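Local coordinates for periplasmic cell division protein (SufI) (Aquifex aeolicus, PDB 6SYY) that binds copper ions and, as a multicopper oxidase of the laccase type, probably oxidises substrates at one copper and passes their electrons to a three-copper oxygen site, at residues A124-D129 / E501-L506; H120-P125 / P145-I150; V493-P498 / V521-N526; P132-K137 / Q422-P427; Q396-G401 / K428-Q433. All blocks are in the same frame, centred on the assembly; numbering follows the deposited sequence.

Contact 1. Residues A124-D129 / E501-L506; sequences APWKSD and EHQIYL
Tyr505 donates its hydroxyl to the carbonyl of Ala124, OH to O 2.6 Å, with that oxygen in the plane of the phenol ring. The backbone N of Trp126 bonds Gln503 OE1 at 2.8 Å, lying in the amide's carbonyl plane although the N-H points off line (141°). A bend at chi2 (-64°) swings the Gln503 amide back, and NE2 reaches Glu501 O at 3.0 Å, which fixes its rotation from both ends. The bonds from Tyr505 and Trp126 join the first and third cupredoxin domains of the multicopper oxidase fold, the pair that holds the trinuclear copper cluster between them. A water spans Asp129 OD2 and Ile504 O; the same OD2 is hydrogen-bonded to His456 ND1, which probably orients that copper ligand. The Trp126 indole is sandwiched: Lys127 CG covers one face, and on the opposite one Ile504 CB sits 3.5 Å from the six-membered ring centroid, a CH-pi contact. Outermost, Lys127 NZ and poorly ordered Glu501 OE1 form a long salt bridge of 3.8 Å.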
# COMPACT_ATOMS: atom_id res chain seq x y z
N ALA A 124 12.67 -9.25 -1.55
CA ALA A 124 13.69 -9.03 -2.56
C ALA A 124 15.04 -8.88 -1.88
O ALA A 124 15.11 -8.50 -0.70
CB ALA A 124 13.39 -7.77 -3.39
N PRO A 125 16.13 -9.18 -2.59
CA PRO A 125 17.45 -8.73 -2.11
C PRO A 125 17.43 -7.22 -2.01
O PRO A 125 16.88 -6.53 -2.87
CB PRO A 125 18.42 -9.24 -3.18
CG PRO A 125 17.67 -10.30 -3.92
CD PRO A 125 16.23 -9.89 -3.87
N TRP A 126 18.02 -6.69 -0.93
CA TRP A 126 17.75 -5.31 -0.58
C TRP A 126 18.34 -4.32 -1.57
O TRP A 126 17.84 -3.20 -1.69
CB TRP A 126 18.25 -5.02 0.84
CG TRP A 126 19.72 -4.85 0.96
CD1 TRP A 126 20.67 -5.83 0.90
CD2 TRP A 126 20.41 -3.63 1.21
NE1 TRP A 126 21.91 -5.28 1.08
CE2 TRP A 126 21.78 -3.93 1.28
CE3 TRP A 126 20.00 -2.30 1.38
CZ2 TRP A 126 22.75 -2.96 1.51
CZ3 TRP A 126 20.97 -1.34 1.61
CH2 TRP A 126 22.32 -1.67 1.67
N LYS A 127 19.38 -4.70 -2.31
CA LYS A 127 19.86 -3.84 -3.38
C LYS A 127 18.91 -3.83 -4.57
O LYS A 127 19.08 -3.01 -5.48
CB LYS A 127 21.26 -4.28 -3.81
CG LYS A 127 22.23 -4.30 -2.64
CD LYS A 127 23.58 -4.91 -2.98
CE LYS A 127 24.50 -4.87 -1.76
NZ LYS A 127 25.84 -5.45 -2.03
N SER A 128 17.91 -4.71 -4.58
CA SER A 128 16.85 -4.70 -5.57
C SER A 128 15.53 -4.21 -5.00
O SER A 128 14.51 -4.24 -5.69
CB SER A 128 16.65 -6.10 -6.17
OG SER A 128 17.84 -6.56 -6.80
N ASP A 129 15.53 -3.75 -3.75
CA ASP A 129 14.32 -3.41 -3.02
C ASP A 129 13.95 -1.94 -3.12
O ASP A 129 12.77 -1.59 -2.99
CB ASP A 129 14.48 -3.80 -1.54
CG ASP A 129 13.28 -3.43 -0.69
OD1 ASP A 129 12.15 -3.84 -1.03
OD2 ASP A 129 13.47 -2.72 0.32
N GLU A 501 23.69 -13.32 1.01
CA GLU A 501 24.29 -12.16 1.64
C GLU A 501 23.35 -11.62 2.71
O GLU A 501 22.13 -11.82 2.65
CB GLU A 501 24.59 -11.04 0.64
CG GLU A 501 25.83 -11.24 -0.21
CD GLU A 501 26.19 -9.99 -0.99
OE1 GLU A 501 25.28 -9.17 -1.24
OE2 GLU A 501 27.38 -9.83 -1.34
N HIS A 502 23.92 -10.92 3.69
CA HIS A 502 23.10 -10.26 4.69
C HIS A 502 22.23 -9.20 4.02
O HIS A 502 22.53 -8.71 2.93
CB HIS A 502 23.97 -9.63 5.78
CG HIS A 502 24.80 -8.48 5.30
ND1 HIS A 502 26.06 -8.64 4.77
CD2 HIS A 502 24.55 -7.15 5.28
CE1 HIS A 502 26.55 -7.45 4.44
NE2 HIS A 502 25.65 -6.53 4.74
N GLN A 503 21.14 -8.84 4.70
CA GLN A 503 20.13 -7.95 4.14
C GLN A 503 19.94 -6.75 5.05
O GLN A 503 19.93 -6.88 6.28
CB GLN A 503 18.79 -8.69 3.97
CG GLN A 503 18.87 -9.88 3.04
CD GLN A 503 19.21 -9.48 1.63
OE1 GLN A 503 18.62 -8.55 1.07
NE2 GLN A 503 20.19 -10.16 1.04
N ILE A 504 19.77 -5.58 4.44
CA ILE A 504 19.49 -4.34 5.15
C ILE A 504 18.08 -3.91 4.76
O ILE A 504 17.83 -3.52 3.62
CB ILE A 504 20.50 -3.24 4.83
CG1 ILE A 504 21.91 -3.72 5.17
CG2 ILE A 504 20.16 -1.98 5.58
CD1 ILE A 504 22.06 -4.21 6.61
N TYR A 505 17.16 -3.99 5.72
CA TYR A 505 15.76 -3.69 5.46
C TYR A 505 15.32 -2.52 6.32
O TYR A 505 15.84 -2.30 7.42
CB TYR A 505 14.89 -4.92 5.73
CG TYR A 505 15.06 -6.02 4.70
CD1 TYR A 505 15.06 -5.72 3.34
CD2 TYR A 505 15.21 -7.34 5.09
CE1 TYR A 505 15.21 -6.72 2.39
CE2 TYR A 505 15.36 -8.35 4.15
CZ TYR A 505 15.36 -8.03 2.80
OH TYR A 505 15.51 -9.02 1.86
N LEU A 506 14.36 -1.76 5.81
CA LEU A 506 13.83 -0.61 6.52
C LEU A 506 12.72 -1.02 7.47
O LEU A 506 12.02 -2.02 7.26
CB LEU A 506 13.30 0.43 5.55
CG LEU A 506 14.34 1.16 4.70
CD1 LEU A 506 13.64 2.09 3.75
CD2 LEU A 506 15.30 1.92 5.60
O HOH W 1 15.42 -2.38 2.41

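Contact 2. Residues H120-P125 / P145-I150; sequences HGFRAP and PDFTII. With CU (copper (II) ion), chain E.
Phe147 fills the tight half of this contact, touched by Phe122, Ala124 and Pro125. Its CZ meets Phe122 CD2 at 3.8 Å, and each of the two carbons lies near the plane of the other ring, so the two phenyls touch at their rims. A chi1 of 65° turns the Phe147 ring beneath Ala124 CB, which sits over its face, 4.0 Å from the centroid and 22° off the normal, a CH-pi contact. Phe147 CB packs on Pro125 CD (3.7 Å). Ile149 CD1 extends the apolar cluster to Phe122 CE2 at 3.7 Å. Here the loop leaving strand 117-120 of the first cupredoxin domain folds against the short, weakly bonded strand 147-148; at the end of strand 117-120, His120 ND1 binds copper at 2.0 Å, a centre that His159 and His510 also bind, consistent with a type 3 position. The other half is looser and wetter. Ile150 CD1 rests on Arg123 CB at 3.8 Å, both residues partly exposed, while the arginine NE bonds Gln459. Instead of a direct polar bond, a water bridges the backbones, donating to Arg123 O (3.0 Å) and accepting from Ile150 N (2.7 Å).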
# COMPACT_ATOMS: atom_id res chain seq x y z
N HIS A 120 7.01 -2.03 -2.80
CA HIS A 120 6.43 -2.19 -1.47
C HIS A 120 5.74 -3.54 -1.34
O HIS A 120 4.83 -3.87 -2.11
CB HIS A 120 5.44 -1.04 -1.20
CG HIS A 120 4.84 -1.05 0.17
ND1 HIS A 120 4.65 0.11 0.90
CD2 HIS A 120 4.34 -2.05 0.93
CE1 HIS A 120 4.08 -0.18 2.05
NE2 HIS A 120 3.88 -1.49 2.10
N GLY A 121 6.18 -4.32 -0.36
CA GLY A 121 5.65 -5.64 -0.10
C GLY A 121 6.47 -6.78 -0.66
O GLY A 121 6.21 -7.94 -0.30
N PHE A 122 7.45 -6.50 -1.51
CA PHE A 122 8.25 -7.55 -2.12
C PHE A 122 9.24 -8.15 -1.12
O PHE A 122 9.83 -7.44 -0.29
CB PHE A 122 9.03 -7.02 -3.33
CG PHE A 122 8.21 -6.91 -4.59
CD1 PHE A 122 6.83 -6.79 -4.54
CD2 PHE A 122 8.84 -6.94 -5.82
CE1 PHE A 122 6.09 -6.69 -5.71
CE2 PHE A 122 8.10 -6.84 -6.99
CZ PHE A 122 6.72 -6.72 -6.93
N ARG A 123 9.41 -9.46 -1.19
CA ARG A 123 10.59 -10.13 -0.65
C ARG A 123 11.66 -10.10 -1.73
O ARG A 123 11.56 -10.82 -2.73
CB ARG A 123 10.28 -11.56 -0.23
CG ARG A 123 9.26 -11.67 0.88
CD ARG A 123 8.71 -13.09 0.98
NE ARG A 123 7.74 -13.20 2.06
CZ ARG A 123 8.00 -13.75 3.24
NH1 ARG A 123 9.20 -14.25 3.48
NH2 ARG A 123 7.06 -13.80 4.17
N ALA A 124 12.67 -9.25 -1.55
CA ALA A 124 13.69 -9.03 -2.56
C ALA A 124 15.04 -8.88 -1.88
O ALA A 124 15.11 -8.50 -0.70
CB ALA A 124 13.39 -7.77 -3.39
N PRO A 125 16.13 -9.18 -2.59
CA PRO A 125 17.45 -8.73 -2.11
C PRO A 125 17.43 -7.22 -2.01
O PRO A 125 16.88 -6.53 -2.87
CB PRO A 125 18.42 -9.24 -3.18
CG PRO A 125 17.67 -10.30 -3.92
CD PRO A 125 16.23 -9.89 -3.87
N PRO A 145 19.33 -5.28 -9.78
CA PRO A 145 19.75 -6.65 -10.09
C PRO A 145 18.55 -7.58 -10.20
O PRO A 145 17.57 -7.44 -9.47
CB PRO A 145 20.65 -7.02 -8.90
CG PRO A 145 21.15 -5.71 -8.38
CD PRO A 145 20.04 -4.72 -8.61
N ASP A 146 18.64 -8.51 -11.14
CA ASP A 146 17.58 -9.50 -11.32
C ASP A 146 17.25 -10.19 -10.00
O ASP A 146 18.13 -10.44 -9.18
CB ASP A 146 18.00 -10.56 -12.35
CG ASP A 146 18.00 -10.03 -13.77
OD1 ASP A 146 17.67 -8.84 -13.97
OD2 ASP A 146 18.32 -10.82 -14.69
N PHE A 147 15.97 -10.47 -9.80
CA PHE A 147 15.57 -11.34 -8.70
C PHE A 147 14.27 -12.04 -9.08
O PHE A 147 13.58 -11.65 -10.02
CB PHE A 147 15.44 -10.58 -7.38
CG PHE A 147 14.35 -9.55 -7.36
CD1 PHE A 147 14.54 -8.31 -7.93
CD2 PHE A 147 13.13 -9.83 -6.75
CE1 PHE A 147 13.54 -7.35 -7.91
CE2 PHE A 147 12.12 -8.88 -6.72
CZ PHE A 147 12.32 -7.64 -7.30
N THR A 148 13.96 -13.09 -8.32
CA THR A 148 12.76 -13.89 -8.56
C THR A 148 11.62 -13.39 -7.69
O THR A 148 11.79 -13.14 -6.49
CB THR A 148 13.05 -15.36 -8.26
OG1 THR A 148 14.16 -15.81 -9.05
CG2 THR A 148 11.83 -16.22 -8.58
N ILE A 149 10.44 -13.24 -8.30
CA ILE A 149 9.23 -12.90 -7.55
C ILE A 149 8.82 -14.13 -6.74
O ILE A 149 8.46 -15.16 -7.31
CB ILE A 149 8.10 -12.46 -8.48
CG1 ILE A 149 8.55 -11.25 -9.31
CG2 ILE A 149 6.85 -12.15 -7.68
CD1 ILE A 149 9.09 -10.11 -8.47
N ILE A 150 8.89 -14.03 -5.41
CA ILE A 150 8.58 -15.15 -4.53
C ILE A 150 7.40 -14.85 -3.61
O ILE A 150 7.12 -15.62 -2.69
CB ILE A 150 9.81 -15.56 -3.70
CG1 ILE A 150 10.26 -14.41 -2.80
CG2 ILE A 150 10.94 -15.99 -4.62
CD1 ILE A 150 11.48 -14.73 -1.95
CU CU E . 5.32 1.94 0.65
O HOH W 2 9.34 -11.45 -4.59

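Contact 3. Residues V493-P498 / V521-N526; sequences VDMSHP and VNYRVN
Met495 brings its methyl end to the ring of Tyr523, CE to CE1 3.6 Å. The chain is extended beyond CG, and SD stands 5.0 Å from the ring centroid, 64° off the normal: an oblique Met-aromatic contact. The same sulfur touches Val525 CG2 at 4.0 Å. The other branch of Val525, CG1, is opposite the backbone N across chi1 (-174°) and meets the imidazole edge of His497 in its plane, 3.7 Å from CD2. From that edge His497 NE2 donates to Asn526 O at 2.6 Å; the N-H runs fairly straight (159°) but arrives from above the carbonyl plane. His497 ND1 accepts from Tyr499 N, so both nitrogens hold the ring's rotation. A leucine in place of His497 would probably leave the Asn526 carbonyl and the Tyr499 N-H without these mates. Tyr523 OH bonds the carbonyl of the copper ligand His456. Strands 488-495 and 520-525 belong to different sheets, and these side chains meet in the core between the two sheets of a cupredoxin beta-sandwich, the third domain of multicopper oxidases.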
# COMPACT_ATOMS: atom_id res chain seq x y z
N VAL A 493 7.20 -12.26 12.79
CA VAL A 493 7.93 -12.21 11.53
C VAL A 493 8.84 -13.43 11.45
O VAL A 493 9.68 -13.65 12.33
CB VAL A 493 8.76 -10.93 11.40
CG1 VAL A 493 9.06 -10.64 9.92
CG2 VAL A 493 8.06 -9.75 12.05
N ASP A 494 8.67 -14.23 10.40
CA ASP A 494 9.61 -15.30 10.07
C ASP A 494 10.63 -14.71 9.11
O ASP A 494 10.36 -14.55 7.92
CB ASP A 494 8.89 -16.50 9.47
CG ASP A 494 9.84 -17.64 9.11
OD1 ASP A 494 11.06 -17.51 9.36
OD2 ASP A 494 9.37 -18.66 8.58
N MET A 495 11.81 -14.39 9.63
CA MET A 495 12.83 -13.70 8.85
C MET A 495 13.75 -14.70 8.15
O MET A 495 14.96 -14.78 8.40
CB MET A 495 13.61 -12.74 9.74
CG MET A 495 12.74 -11.62 10.32
SD MET A 495 13.68 -10.32 11.15
CE MET A 495 12.38 -9.14 11.48
N SER A 496 13.15 -15.46 7.24
CA SER A 496 13.85 -16.45 6.43
C SER A 496 13.94 -15.94 4.99
O SER A 496 12.92 -15.58 4.39
CB SER A 496 13.14 -17.80 6.49
OG SER A 496 13.92 -18.83 5.92
N HIS A 497 15.15 -15.88 4.45
CA HIS A 497 15.37 -15.38 3.10
C HIS A 497 16.33 -16.29 2.35
O HIS A 497 17.22 -16.90 2.95
CB HIS A 497 15.93 -13.94 3.11
CG HIS A 497 17.33 -13.83 3.65
ND1 HIS A 497 18.44 -14.12 2.89
CD2 HIS A 497 17.79 -13.46 4.87
CE1 HIS A 497 19.53 -13.93 3.62
NE2 HIS A 497 19.16 -13.53 4.82
N PRO A 498 16.17 -16.40 1.02
CA PRO A 498 16.97 -17.36 0.25
C PRO A 498 18.23 -16.78 -0.37
O PRO A 498 18.74 -17.33 -1.35
CB PRO A 498 15.99 -17.80 -0.84
CG PRO A 498 15.20 -16.56 -1.11
CD PRO A 498 15.05 -15.85 0.23
N VAL A 521 14.22 3.45 10.38
CA VAL A 521 15.49 2.85 10.79
C VAL A 521 15.79 1.67 9.88
O VAL A 521 14.93 1.19 9.15
CB VAL A 521 15.49 2.39 12.27
CG1 VAL A 521 15.37 3.57 13.21
CG2 VAL A 521 14.37 1.38 12.51
N ASN A 522 17.03 1.19 9.95
CA ASN A 522 17.41 -0.07 9.35
C ASN A 522 17.33 -1.18 10.38
O ASN A 522 17.51 -0.95 11.58
CB ASN A 522 18.84 -0.03 8.79
CG ASN A 522 19.04 1.01 7.70
OD1 ASN A 522 18.19 1.20 6.84
ND2 ASN A 522 20.19 1.67 7.73
N TYR A 523 17.07 -2.39 9.91
CA TYR A 523 17.40 -3.59 10.66
C TYR A 523 18.11 -4.55 9.70
O TYR A 523 18.08 -4.37 8.48
CB TYR A 523 16.17 -4.24 11.32
CG TYR A 523 15.23 -4.96 10.38
CD1 TYR A 523 15.30 -6.34 10.22
CD2 TYR A 523 14.27 -4.27 9.65
CE1 TYR A 523 14.44 -7.01 9.37
CE2 TYR A 523 13.40 -4.93 8.80
CZ TYR A 523 13.49 -6.30 8.66
OH TYR A 523 12.64 -6.97 7.81
N ARG A 524 18.77 -5.55 10.27
CA ARG A 524 19.65 -6.42 9.51
C ARG A 524 19.25 -7.87 9.71
O ARG A 524 18.92 -8.29 10.82
CB ARG A 524 21.11 -6.22 9.93
CG ARG A 524 22.12 -7.00 9.11
CD ARG A 524 23.52 -6.80 9.70
NE ARG A 524 24.49 -7.77 9.19
CZ ARG A 524 25.56 -7.46 8.47
NH1 ARG A 524 25.81 -6.19 8.18
NH2 ARG A 524 26.38 -8.41 8.05
N VAL A 525 19.27 -8.64 8.62
CA VAL A 525 19.12 -10.09 8.68
C VAL A 525 20.33 -10.70 7.98
O VAL A 525 20.58 -10.41 6.80
CB VAL A 525 17.82 -10.58 8.02
CG1 VAL A 525 17.66 -12.08 8.25
CG2 VAL A 525 16.62 -9.81 8.55
N ASN A 526 21.07 -11.55 8.69
CA ASN A 526 22.30 -12.10 8.15
C ASN A 526 22.00 -13.17 7.10
O ASN A 526 20.85 -13.55 6.86
CB ASN A 526 23.17 -12.66 9.27
CG ASN A 526 23.64 -11.58 10.23
OD1 ASN A 526 24.07 -10.51 9.80
ND2 ASN A 526 23.54 -11.85 11.52

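Contact 4. Residues P132-K137 / Q422-P427; sequences PYYAVK and QDINNP
Tyr133 and Ile424, the two residues with most surface buried here, run past one another in opposing senses where a 3-10 turn of the first cupredoxin domain meets a surface loop of the third. Tyr133 CD2 lies 3.9 Å from Ile424 CB, on a line oblique to the ring. Farther along the same side of the phenol, Pro427 crosses it at a slant: its CB is 3.6 Å from Tyr133 OH, and its CG lies in the ring plane, 3.8 Å from CE2. The hydroxyl is tied outside the contact to Tyr418 O and Asn522 ND2. With an alanine at Tyr133, a gap would probably open beside Ile424 CB and Pro427, and Tyr418 O and Asn522 ND2 would be likely to lose their shared hydroxyl partner.

Ile424 also serves Tyr134. A chi1 of 76° tucks its CG1 over the backbone and the chain is extended from there, which carries CD1 to within 3.6 Å of Tyr134 CZ. Ile424 O is buried by the contact and has no polar partner in the model. The loop's shape is internally fixed: Asp423 to Asn426 is a type I beta turn in which Asp423 OD1 takes the N-H of Asn425 at 3.0 Å, an Asx turn, while Asn426 ND2 donates almost straight (169°) to Asp423 OD2 at 2.9 Å.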
# COMPACT_ATOMS: atom_id res chain seq x y z
N PRO A 132 16.79 3.86 0.32
CA PRO A 132 17.23 5.25 0.08
C PRO A 132 18.72 5.39 -0.19
O PRO A 132 19.12 6.33 -0.88
CB PRO A 132 16.82 5.98 1.36
CG PRO A 132 15.73 5.17 1.92
CD PRO A 132 16.00 3.75 1.56
N TYR A 133 19.56 4.49 0.34
CA TYR A 133 21.00 4.57 0.08
C TYR A 133 21.31 4.51 -1.41
O TYR A 133 22.32 5.07 -1.85
CB TYR A 133 21.75 3.44 0.79
CG TYR A 133 21.73 3.50 2.30
CD1 TYR A 133 21.42 4.67 2.97
CD2 TYR A 133 22.04 2.37 3.06
CE1 TYR A 133 21.41 4.73 4.35
CE2 TYR A 133 22.02 2.42 4.44
CZ TYR A 133 21.71 3.60 5.08
OH TYR A 133 21.69 3.65 6.45
N TYR A 134 20.46 3.85 -2.19
CA TYR A 134 20.69 3.61 -3.61
C TYR A 134 20.01 4.62 -4.51
O TYR A 134 20.04 4.47 -5.73
CB TYR A 134 20.23 2.20 -3.98
CG TYR A 134 21.15 1.14 -3.42
CD1 TYR A 134 22.41 0.94 -3.96
CD2 TYR A 134 20.76 0.37 -2.34
CE1 TYR A 134 23.26 -0.02 -3.46
CE2 TYR A 134 21.61 -0.59 -1.81
CZ TYR A 134 22.86 -0.78 -2.38
OH TYR A 134 23.72 -1.73 -1.87
N ALA A 135 19.38 5.65 -3.93
CA ALA A 135 18.72 6.66 -4.74
C ALA A 135 19.71 7.28 -5.72
O ALA A 135 20.88 7.49 -5.40
CB ALA A 135 18.11 7.74 -3.84
N VAL A 136 19.24 7.55 -6.93
CA VAL A 136 20.08 8.08 -7.99
C VAL A 136 19.66 9.51 -8.30
O VAL A 136 18.51 9.90 -8.09
CB VAL A 136 20.01 7.19 -9.26
CG1 VAL A 136 20.45 5.78 -8.93
CG2 VAL A 136 18.60 7.19 -9.83
N LYS A 137 20.61 10.28 -8.80
CA LYS A 137 20.38 11.68 -9.12
C LYS A 137 19.52 11.81 -10.39
O LYS A 137 19.33 10.85 -11.14
CB LYS A 137 21.70 12.42 -9.31
CG LYS A 137 22.61 12.40 -8.08
CD LYS A 137 23.91 13.14 -8.36
CE LYS A 137 24.65 13.48 -7.07
NZ LYS A 137 24.96 12.26 -6.27
N GLN A 422 29.11 5.20 6.73
CA GLN A 422 30.46 5.10 6.18
C GLN A 422 30.55 3.99 5.15
O GLN A 422 31.30 4.11 4.17
CB GLN A 422 31.47 4.87 7.31
CG GLN A 422 31.40 5.92 8.43
CD GLN A 422 31.81 5.37 9.79
OE1 GLN A 422 31.72 4.17 10.04
NE2 GLN A 422 32.25 6.26 10.68
N ASP A 423 29.79 2.92 5.34
CA ASP A 423 29.72 1.79 4.41
C ASP A 423 28.26 1.39 4.29
O ASP A 423 27.68 0.86 5.24
CB ASP A 423 30.58 0.62 4.91
CG ASP A 423 30.50 -0.60 4.01
OD1 ASP A 423 29.94 -0.52 2.90
OD2 ASP A 423 31.01 -1.66 4.43
N ILE A 424 27.65 1.65 3.13
CA ILE A 424 26.22 1.36 2.99
C ILE A 424 25.94 -0.13 3.05
O ILE A 424 24.79 -0.54 3.27
CB ILE A 424 25.63 1.97 1.70
CG1 ILE A 424 26.03 1.15 0.47
CG2 ILE A 424 26.05 3.42 1.54
CD1 ILE A 424 25.20 1.47 -0.75
N ASN A 425 26.97 -0.97 2.87
CA ASN A 425 26.80 -2.41 3.03
C ASN A 425 26.80 -2.84 4.49
O ASN A 425 26.34 -3.95 4.80
CB ASN A 425 27.89 -3.16 2.28
CG ASN A 425 27.77 -3.01 0.78
OD1 ASN A 425 26.67 -3.10 0.22
ND2 ASN A 425 28.89 -2.77 0.12
N ASN A 426 27.30 -2.01 5.40
CA ASN A 426 27.30 -2.30 6.83
C ASN A 426 26.91 -1.04 7.60
O ASN A 426 27.72 -0.46 8.33
CB ASN A 426 28.66 -2.84 7.28
CG ASN A 426 29.01 -4.15 6.60
OD1 ASN A 426 28.57 -5.22 7.03
ND2 ASN A 426 29.80 -4.07 5.54
N PRO A 427 25.66 -0.60 7.46
CA PRO A 427 25.24 0.64 8.13
C PRO A 427 24.80 0.39 9.56
O PRO A 427 24.79 -0.76 10.02
CB PRO A 427 24.07 1.11 7.26
CG PRO A 427 23.41 -0.20 6.89
CD PRO A 427 24.54 -1.21 6.72

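Contact 5. Residues Q396-G401 / K428-Q433; sequences QRITLG and KVLFEQ
Gln396 lays its aliphatic stem over a face of the Phe431 ring. CG stands 3.8 Å from the ring centroid and 16° off the normal, the geometry of a CH-pi contact. A bend at chi2 (61°) folds the amide back over the root of the phenylalanine side chain, where Gln396 CD is 3.8 Å from Phe431 CB; amide and ring are then nearly parallel, their planes 19° apart. Phe431 also meets the ring of Tyr523, again with the planes close to parallel.

The remaining apolar part is smaller. Ile398 reaches out with its CG1 branch, and CD1 touches Leu430 CD2 at 3.7 Å and, more loosely, Phe431 CE1 at 4.4 Å. Ile409, from a neighbouring strand, packs on both Ile398 and Leu430.

The backbones do not pair: the nearest CA atoms, those of Gln396 and Phe431, are 8.1 Å apart, a spacing bridged by side chains alone. Strand 394-402 belongs to one sheet, and the run leading into strand 432-433 lies along the border of the other. Such face-to-face packing of two sheets is that of a cupredoxin sandwich, here the domain whose His451 and Cys509, with side chains about 9 Å from that of Ile398, bind the mononuclear copper.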
# COMPACT_ATOMS: atom_id res chain seq x y z
N GLN A 396 11.35 -8.27 20.02
CA GLN A 396 11.97 -6.99 19.73
C GLN A 396 10.93 -5.92 20.00
O GLN A 396 9.93 -5.82 19.27
CB GLN A 396 12.46 -6.94 18.28
CG GLN A 396 13.68 -6.08 18.05
CD GLN A 396 14.88 -6.56 18.84
OE1 GLN A 396 15.50 -7.57 18.49
NE2 GLN A 396 15.22 -5.84 19.91
N ARG A 397 11.12 -5.13 21.05
CA ARG A 397 10.17 -4.09 21.41
C ARG A 397 10.53 -2.79 20.71
O ARG A 397 11.63 -2.27 20.88
CB ARG A 397 10.11 -3.87 22.92
CG ARG A 397 9.20 -2.72 23.31
CD ARG A 397 8.93 -2.70 24.79
NE ARG A 397 10.17 -2.68 25.55
CZ ARG A 397 10.24 -2.95 26.85
NH1 ARG A 397 9.14 -3.28 27.51
NH2 ARG A 397 11.40 -2.91 27.48
N ILE A 398 9.58 -2.28 19.93
CA ILE A 398 9.75 -1.07 19.13
C ILE A 398 8.84 -0.01 19.72
O ILE A 398 7.62 -0.06 19.55
CB ILE A 398 9.43 -1.33 17.65
CG1 ILE A 398 10.33 -2.42 17.09
CG2 ILE A 398 9.55 -0.05 16.85
CD1 ILE A 398 11.80 -2.13 17.24
N THR A 399 9.42 0.94 20.43
CA THR A 399 8.65 1.98 21.10
C THR A 399 8.59 3.22 20.22
O THR A 399 9.63 3.77 19.84
CB THR A 399 9.24 2.32 22.46
OG1 THR A 399 9.20 1.16 23.30
CG2 THR A 399 8.44 3.44 23.11
N LEU A 400 7.38 3.66 19.90
CA LEU A 400 7.15 4.87 19.14
C LEU A 400 6.98 6.03 20.12
O LEU A 400 5.96 6.12 20.81
CB LEU A 400 5.92 4.74 18.24
CG LEU A 400 5.71 3.43 17.49
CD1 LEU A 400 4.47 3.50 16.62
CD2 LEU A 400 6.94 3.08 16.67
N GLY A 401 7.98 6.90 20.18
CA GLY A 401 7.91 8.09 21.01
C GLY A 401 7.94 9.34 20.16
O GLY A 401 7.94 9.29 18.92
N LYS A 428 24.42 1.45 10.26
CA LYS A 428 23.77 1.28 11.55
C LYS A 428 22.45 0.55 11.37
O LYS A 428 21.70 0.80 10.42
CB LYS A 428 23.54 2.65 12.21
CG LYS A 428 22.87 2.58 13.56
CD LYS A 428 22.84 3.93 14.27
CE LYS A 428 22.07 3.82 15.58
NZ LYS A 428 22.19 5.04 16.44
N VAL A 429 22.18 -0.39 12.27
CA VAL A 429 20.91 -1.11 12.29
C VAL A 429 20.35 -1.01 13.70
O VAL A 429 21.10 -1.04 14.68
CB VAL A 429 21.05 -2.58 11.86
CG1 VAL A 429 21.48 -2.67 10.40
CG2 VAL A 429 22.02 -3.33 12.76
N LEU A 430 19.02 -0.88 13.81
CA LEU A 430 18.40 -0.86 15.12
C LEU A 430 18.56 -2.19 15.83
O LEU A 430 18.83 -2.24 17.03
CB LEU A 430 16.92 -0.50 14.99
CG LEU A 430 16.20 -0.29 16.33
CD1 LEU A 430 16.78 0.93 17.05
CD2 LEU A 430 14.69 -0.14 16.14
N PHE A 431 18.40 -3.29 15.10
CA PHE A 431 18.59 -4.62 15.64
C PHE A 431 19.01 -5.54 14.51
O PHE A 431 18.83 -5.21 13.33
CB PHE A 431 17.33 -5.15 16.35
CG PHE A 431 16.16 -5.32 15.44
CD1 PHE A 431 15.28 -4.28 15.21
CD2 PHE A 431 15.93 -6.53 14.80
CE1 PHE A 431 14.20 -4.43 14.37
CE2 PHE A 431 14.85 -6.69 13.95
CZ PHE A 431 13.98 -5.64 13.74
N GLU A 432 19.55 -6.69 14.87
CA GLU A 432 20.08 -7.65 13.92
C GLU A 432 19.54 -9.03 14.25
O GLU A 432 19.41 -9.39 15.42
CB GLU A 432 21.61 -7.64 13.95
CG GLU A 432 22.28 -8.60 12.98
CD GLU A 432 23.79 -8.45 12.98
OE1 GLU A 432 24.28 -7.42 13.49
OE2 GLU A 432 24.48 -9.36 12.48
N GLN A 433 19.23 -9.80 13.21
CA GLN A 433 18.72 -11.16 13.36
C GLN A 433 19.49 -12.09 12.44
O GLN A 433 20.09 -11.67 11.44
CB GLN A 433 17.22 -11.24 13.06
CG GLN A 433 16.35 -10.31 13.88
CD GLN A 433 16.35 -10.66 15.36
OE1 GLN A 433 16.72 -11.77 15.75
NE2 GLN A 433 15.92 -9.72 16.19

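In the fold
From the N terminus, strand 117-120 leads into the long loop where contacts 1, 2 and 4 all begin. Contact 2 closes first, a short loop within the first cupredoxin domain. Contact 4 starts inside that loop and crosses it, running on to 422-427 in the third domain. Contact 5 opens at 396-401, before contact 4 is closed, and ends just after it, so these two cross as well; both lie wholly within the span of contact 1. Contact 3 opens at 493-498 and crosses contact 1, which closes at 501-506. Contacts 1 and 4 thus tie the first domain to the third, while contacts 3 and 5 join the two sheets of the third domain.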